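Local coordinates for protein pectate lyase (Cellvibrio cellulosa, PDB 1GXM) that cleaves polygalacturonate by anti-beta-elimination, acting as a family 10 polysaccharide lyase whose catalytic module is the part described here, at residues A[159-162]-A[163-166]; A[102-105]-A[106-110]. All blocks are in the same frame, centred on the assembly; numbering follows the deposited sequence.

In the fold
Following the chain from its N terminus, contact 2 comes first: residues 102-110 form the last turns of helix 93-109 and the exit from it. The chain then runs through strands 119-120 and 130-131 and helix 136-148 before contact 1, at 159-166, starts helix 161-181. Each contact joins directly successive segments and therefore closes no loop; the two lie in series, neither nesting nor crossing. The centres of contact 1 and contact 2 are about 13 Å apart. Side chains tie the two helices together: Arg-166 reaches Asn-104, while Phe-159 CZ packs 3.8 Å from Ala-103 CB. The start of one helix thus packs alongside the last turns of the other within the catalytic module.

Contact 1 of 2, residues A[159-162]-A[163-166]; sequences FSDN and DRTR. Unlike the reference sequence in segment 159-162: Asn-162 (reference Ser).
Ser-160 and Asp-163 form a capping box, a reciprocal exchange of bonds that starts helix 161-181. Ser-160 OG, turned between its own backbone N and carbonyl carbon (chi1 70°), accepts from Asp-163 N at 3.1 Å; in return Ser-160 N donates almost straight to Asp-163 OD2 at 3.0 Å, meeting the carboxylate from above its plane. The same OD2 lies near the edge of the Phe-159 ring.

The charged interactions centre on Arg-164, whose chain bends at chi3 (-79°) and folds its guanidinium back over the first turn. NH2 makes a salt bridge with Asp-161 OD1 at 2.9 Å, in the guanidinium plane but on the anti side of the carboxylate and 31° out of its plane. NH1 donates to Phe-159 O at 2.9 Å from above the carbonyl plane, and Ser-160 O sits over the guanidinium centre. A water bridges Arg-164 NE and Asp-161 OD1, helping to fix the group's rotation.

Backbone bonds from Arg-164 N to Ser-160 O and from Thr-165 N to Asp-161 O begin the helical hydrogen-bonding.

Asp-163 OD2 also makes a salt bridge with Arg-100 of helix 93-109, on which Phe-159 packs at Val-99 and Arg-100.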
ATOM      1  N   PHE A 159      15.729  15.662  -8.440  1.00 15.91           N
ATOM      2  CA  PHE A 159      15.199  16.516  -7.405  1.00 16.69           C
ATOM      3  C   PHE A 159      16.271  17.360  -6.782  1.00 17.33           C
ATOM      4  O   PHE A 159      17.424  16.944  -6.689  1.00 17.94           O
ATOM      5  CB  PHE A 159      14.544  15.654  -6.329  1.00 15.80           C
ATOM      6  CG  PHE A 159      13.360  14.874  -6.829  1.00 15.56           C
ATOM      7  CD1 PHE A 159      12.337  15.509  -7.518  1.00 14.59           C
ATOM      8  CD2 PHE A 159      13.274  13.523  -6.611  1.00 15.17           C
ATOM      9  CE1 PHE A 159      11.239  14.795  -7.974  1.00 14.29           C
ATOM     10  CE2 PHE A 159      12.162  12.794  -7.074  1.00 14.43           C
ATOM     11  CZ  PHE A 159      11.166  13.431  -7.756  1.00 14.54           C
ATOM     12  N   SER A 160      15.847  18.516  -6.308  1.00 19.04           N
ATOM     13  CA  SER A 160      16.675  19.427  -5.536  1.00 19.89           C
ATOM     14  C   SER A 160      16.449  19.239  -4.048  1.00 20.60           C
ATOM     15  O   SER A 160      15.544  18.518  -3.623  1.00 19.46           O
ATOM     16  CB  SER A 160      16.292  20.861  -5.891  1.00 20.90           C
ATOM     17  OG  SER A 160      15.003  21.164  -5.390  1.00 22.20           O
ATOM     18  N   ASP A 161      17.254  19.913  -3.240  1.00 20.73           N
ATOM     19  CA  ASP A 161      17.047  19.941  -1.797  1.00 21.41           C
ATOM     20  C   ASP A 161      15.658  20.462  -1.424  1.00 21.00           C
ATOM     21  O   ASP A 161      15.024  19.938  -0.506  1.00 19.88           O
ATOM     22  CB  ASP A 161      18.085  20.846  -1.127  1.00 22.35           C
ATOM     23  CG  ASP A 161      19.458  20.238  -1.079  1.00 25.28           C
ATOM     24  OD1 ASP A 161      19.622  19.022  -1.325  1.00 27.08           O
ATOM     25  OD2 ASP A 161      20.465  20.925  -0.789  1.00 27.79           O
ATOM     26  N   ASN A 162      15.203  21.501  -2.114  1.00 20.93           N
ATOM     27  CA  ASN A 162      13.885  22.074  -1.854  1.00 21.17           C
ATOM     28  C   ASN A 162      12.760  21.081  -2.161  1.00 19.88           C
ATOM     29  O   ASN A 162      11.779  20.994  -1.427  1.00 20.16           O
ATOM     30  CB  ASN A 162      13.690  23.379  -2.623  1.00 22.30           C
ATOM     31  CG  ASN A 162      14.481  24.528  -2.019  1.00 24.94           C
ATOM     32  OD1 ASN A 162      14.942  24.455  -0.867  1.00 27.27           O
ATOM     33  ND2 ASN A 162      14.631  25.604  -2.789  1.00 26.99           N
ATOM     34  N   ASP A 163      12.930  20.325  -3.230  1.00 18.42           N
ATOM     35  CA  ASP A 163      11.982  19.270  -3.571  1.00 17.59           C
ATOM     36  C   ASP A 163      11.967  18.238  -2.482  1.00 17.24           C
ATOM     37  O   ASP A 163      10.909  17.813  -2.047  1.00 17.02           O
ATOM     38  CB  ASP A 163      12.393  18.565  -4.843  1.00 16.88           C
ATOM     39  CG  ASP A 163      12.323  19.448  -6.047  1.00 18.94           C
ATOM     40  OD1 ASP A 163      11.555  20.440  -6.042  1.00 19.44           O
ATOM     41  OD2 ASP A 163      13.017  19.200  -7.043  1.00 20.23           O
ATOM     42  N   ARG A 164      13.149  17.811  -2.064  1.00 16.47           N
ATOM     43  CA  ARG A 164      13.243  16.813  -0.992  1.00 16.47           C
ATOM     44  C   ARG A 164      12.618  17.292   0.300  1.00 16.51           C
ATOM     45  O   ARG A 164      12.036  16.501   1.015  1.00 15.75           O
ATOM     46  CB  ARG A 164      14.675  16.363  -0.783  1.00 16.51           C
ATOM     47  CG  ARG A 164      15.145  15.466  -1.874  1.00 16.90           C
ATOM     48  CD  ARG A 164      16.512  14.889  -1.654  1.00 18.25           C
ATOM     49  NE  ARG A 164      17.509  15.902  -1.981  1.00 19.47           N
ATOM     50  CZ  ARG A 164      17.972  16.121  -3.198  1.00 19.84           C
ATOM     51  NH1 ARG A 164      17.607  15.357  -4.215  1.00 20.10           N
ATOM     52  NH2 ARG A 164      18.857  17.092  -3.407  1.00 21.48           N
ATOM     53  N   THR A 165      12.704  18.583   0.595  1.00 16.61           N
ATOM     54  CA  THR A 165      12.045  19.129   1.774  1.00 17.02           C
ATOM     55  C   THR A 165      10.541  18.938   1.663  1.00 16.11           C
ATOM     56  O   THR A 165       9.886  18.600   2.632  1.00 16.45           O
ATOM     57  CB  THR A 165      12.391  20.615   1.921  1.00 17.18           C
ATOM     58  OG1 THR A 165      13.780  20.696   2.236  1.00 20.32           O
ATOM     59  CG2 THR A 165      11.659  21.280   3.101  1.00 19.44           C
ATOM     60  N   ARG A 166      10.005  19.224   0.487  1.00 15.36           N
ATOM     61  CA  ARG A 166       8.591  19.066   0.267  1.00 14.90           C
ATOM     62  C   ARG A 166       8.187  17.608   0.405  1.00 14.31           C
ATOM     63  O   ARG A 166       7.166  17.310   0.983  1.00 13.75           O
ATOM     64  CB  ARG A 166       8.193  19.551  -1.103  1.00 15.68           C
ATOM     65  CG  ARG A 166       6.694  19.594  -1.288  1.00 17.14           C
ATOM     66  CD  ARG A 166       6.315  20.211  -2.590  1.00 18.27           C
ATOM     67  NE  ARG A 166       4.876  20.202  -2.834  1.00 19.23           N
ATOM     68  CZ  ARG A 166       4.315  19.890  -3.998  1.00 19.93           C
ATOM     69  NH1 ARG A 166       5.057  19.513  -5.031  1.00 19.43           N
ATOM     70  NH2 ARG A 166       3.000  19.923  -4.124  1.00 20.85           N
TER
HETATM   71  O   HOH W   1      18.079  17.058   0.681  1.00 29.55           O
HETATM   72  O   HOH W   2      14.881  23.021   1.386  1.00 33.43           O

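Contact 2 of 2, residues A[102-105]-A[106-110]; sequences AANF and LVNSQ
Different first torsions bring Asn-104 and Asn-108 together: CG of Asn-104 extends anti to its nitrogen (chi1 -175°), whereas CG of Asn-108 swings beside its own nitrogen (chi1 -76°), back toward the preceding turn. They stand one turn apart near the C-terminal end of alpha-helix 93-109, and their amide planes are 74° apart. The two amide nitrogens, ND2 of Asn-104 and ND2 of Asn-108, approach to 3.2 Å, but both are donors, and this pair makes no bond. Their oxygens instead face helix 161-181, where Arg-166 donates from NH1 to Asn-104 OD1 and, weakly, from NH2 to Asn-108 OD1. One guanidinium thus spans both amides.

The backbone keeps the regular i to i+4 pattern. Leu-106 N, Val-107 N, Asn-108 N and Ser-109 N donate to the carbonyls of Ala-102, Ala-103, Asn-104 and Phe-105; the bond from Asn-108 N to Asn-104 O is the shortest, at 2.7 Å.

The apolar contact is between Phe-105 CD2 and Leu-106 CD2, which meet at 4.1 Å; their side chains lead on to different neighbours, Phe-105 to Tyr-120 of strand 119-120 and Leu-106 to Met-80 of helix 77-90. Val-107 rests its CG2 methyl against the backbone carbonyl oxygen Ala-103 O at 3.4 Å and packs on Phe-167 and Ala-170 of helix 161-181.

Gln-110 N bonds to Val-107 O, three residues back, in the last turn. The buried Ser-109 hydroxyl is satisfied locally: OG donates to Leu-106 O at 2.7 Å.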
ATOM      1  N   ALA A 102       5.128  13.540 -11.543  1.00 10.55           N
ATOM      2  CA  ALA A 102       4.519  12.443 -10.769  1.00 10.65           C
ATOM      3  C   ALA A 102       4.657  12.666  -9.275  1.00 11.18           C
ATOM      4  O   ALA A 102       3.719  12.431  -8.540  1.00 11.90           O
ATOM      5  CB  ALA A 102       5.134  11.122 -11.133  1.00 10.68           C
ATOM      6  N   ALA A 103       5.828  13.124  -8.833  1.00 11.83           N
ATOM      7  CA  ALA A 103       6.023  13.414  -7.417  1.00 11.37           C
ATOM      8  C   ALA A 103       5.131  14.568  -6.997  1.00 11.35           C
ATOM      9  O   ALA A 103       4.528  14.543  -5.929  1.00 12.07           O
ATOM     10  CB  ALA A 103       7.452  13.742  -7.144  1.00 11.92           C
ATOM     11  N   ASN A 104       5.051  15.583  -7.852  1.00 11.16           N
ATOM     12  CA  ASN A 104       4.189  16.717  -7.603  1.00 12.30           C
ATOM     13  C   ASN A 104       2.749  16.260  -7.480  1.00 11.47           C
ATOM     14  O   ASN A 104       2.015  16.727  -6.627  1.00 12.57           O
ATOM     15  CB  ASN A 104       4.343  17.732  -8.734  1.00 12.05           C
ATOM     16  CG  ASN A 104       3.581  19.007  -8.497  1.00 14.00           C
ATOM     17  OD1 ASN A 104       3.637  19.589  -7.429  1.00 15.50           O
ATOM     18  ND2 ASN A 104       2.864  19.456  -9.518  1.00 15.77           N
ATOM     19  N   PHE A 105       2.338  15.363  -8.373  1.00 11.55           N
ATOM     20  CA  PHE A 105       1.004  14.795  -8.334  1.00 10.82           C
ATOM     21  C   PHE A 105       0.724  14.140  -6.973  1.00 10.56           C
ATOM     22  O   PHE A 105      -0.296  14.397  -6.343  1.00 11.01           O
ATOM     23  CB  PHE A 105       0.845  13.750  -9.423  1.00 11.17           C
ATOM     24  CG  PHE A 105      -0.404  12.948  -9.295  1.00 11.72           C
ATOM     25  CD1 PHE A 105      -1.617  13.456  -9.735  1.00 11.58           C
ATOM     26  CD2 PHE A 105      -0.393  11.710  -8.680  1.00 11.26           C
ATOM     27  CE1 PHE A 105      -2.784  12.731  -9.568  1.00 12.58           C
ATOM     28  CE2 PHE A 105      -1.568  10.981  -8.529  1.00 10.77           C
ATOM     29  CZ  PHE A 105      -2.750  11.505  -8.979  1.00 11.47           C
ATOM     30  N   LEU A 106       1.648  13.298  -6.530  1.00 10.74           N
ATOM     31  CA  LEU A 106       1.443  12.609  -5.264  1.00 10.56           C
ATOM     32  C   LEU A 106       1.290  13.593  -4.122  1.00 10.80           C
ATOM     33  O   LEU A 106       0.383  13.485  -3.311  1.00 11.17           O
ATOM     34  CB  LEU A 106       2.565  11.628  -4.969  1.00 10.74           C
ATOM     35  CG  LEU A 106       2.681  10.397  -5.862  1.00 11.66           C
ATOM     36  CD1 LEU A 106       3.874   9.600  -5.421  1.00 13.47           C
ATOM     37  CD2 LEU A 106       1.448   9.524  -5.784  1.00 11.75           C
ATOM     38  N   VAL A 107       2.167  14.598  -4.075  1.00 11.87           N
ATOM     39  CA  VAL A 107       2.066  15.578  -3.011  1.00 12.44           C
ATOM     40  C   VAL A 107       0.807  16.434  -3.144  1.00 11.85           C
ATOM     41  O   VAL A 107       0.116  16.693  -2.164  1.00 12.19           O
ATOM     42  CB  VAL A 107       3.322  16.438  -2.889  1.00 12.89           C
ATOM     43  CG1 VAL A 107       3.145  17.449  -1.741  1.00 13.80           C
ATOM     44  CG2 VAL A 107       4.547  15.528  -2.639  1.00 13.31           C
ATOM     45  N   ASN A 108       0.475  16.836  -4.368  1.00 12.37           N
ATOM     46  CA  ASN A 108      -0.744  17.608  -4.598  1.00 12.67           C
ATOM     47  C   ASN A 108      -1.992  16.877  -4.160  1.00 11.64           C
ATOM     48  O   ASN A 108      -2.958  17.490  -3.706  1.00 12.49           O
ATOM     49  CB  ASN A 108      -0.910  17.988  -6.054  1.00 12.79           C
ATOM     50  CG  ASN A 108      -0.011  19.118  -6.464  1.00 14.35           C
ATOM     51  OD1 ASN A 108       0.478  19.891  -5.622  1.00 16.33           O
ATOM     52  ND2 ASN A 108       0.214  19.235  -7.768  1.00 15.66           N
ATOM     53  N   SER A 109      -1.958  15.543  -4.283  1.00 11.45           N
ATOM     54  CA  SER A 109      -3.108  14.726  -3.896  1.00 10.92           C
ATOM     55  C   SER A 109      -3.302  14.617  -2.404  1.00 10.60           C
ATOM     56  O   SER A 109      -4.352  14.211  -1.953  1.00 11.50           O
ATOM     57  CB  SER A 109      -2.969  13.338  -4.480  1.00 11.34           C
ATOM     58  OG  SER A 109      -2.113  12.517  -3.714  1.00 11.58           O
ATOM     59  N   GLN A 110      -2.281  14.976  -1.642  1.00 10.89           N
ATOM     60  CA  GLN A 110      -2.283  14.734  -0.223  1.00 11.38           C
ATOM     61  C   GLN A 110      -3.184  15.708   0.517  1.00 11.51           C
ATOM     62  O   GLN A 110      -3.103  16.916   0.330  1.00 12.98           O
ATOM     63  CB  GLN A 110      -0.864  14.789   0.331  1.00 11.37           C
ATOM     64  CG  GLN A 110      -0.746  14.286   1.741  1.00 11.42           C
ATOM     65  CD  GLN A 110       0.685  14.200   2.182  1.00 11.16           C
ATOM     66  OE1 GLN A 110       1.471  15.126   1.969  1.00 12.87           O
ATOM     67  NE2 GLN A 110       1.047  13.083   2.807  1.00 10.26           N
TER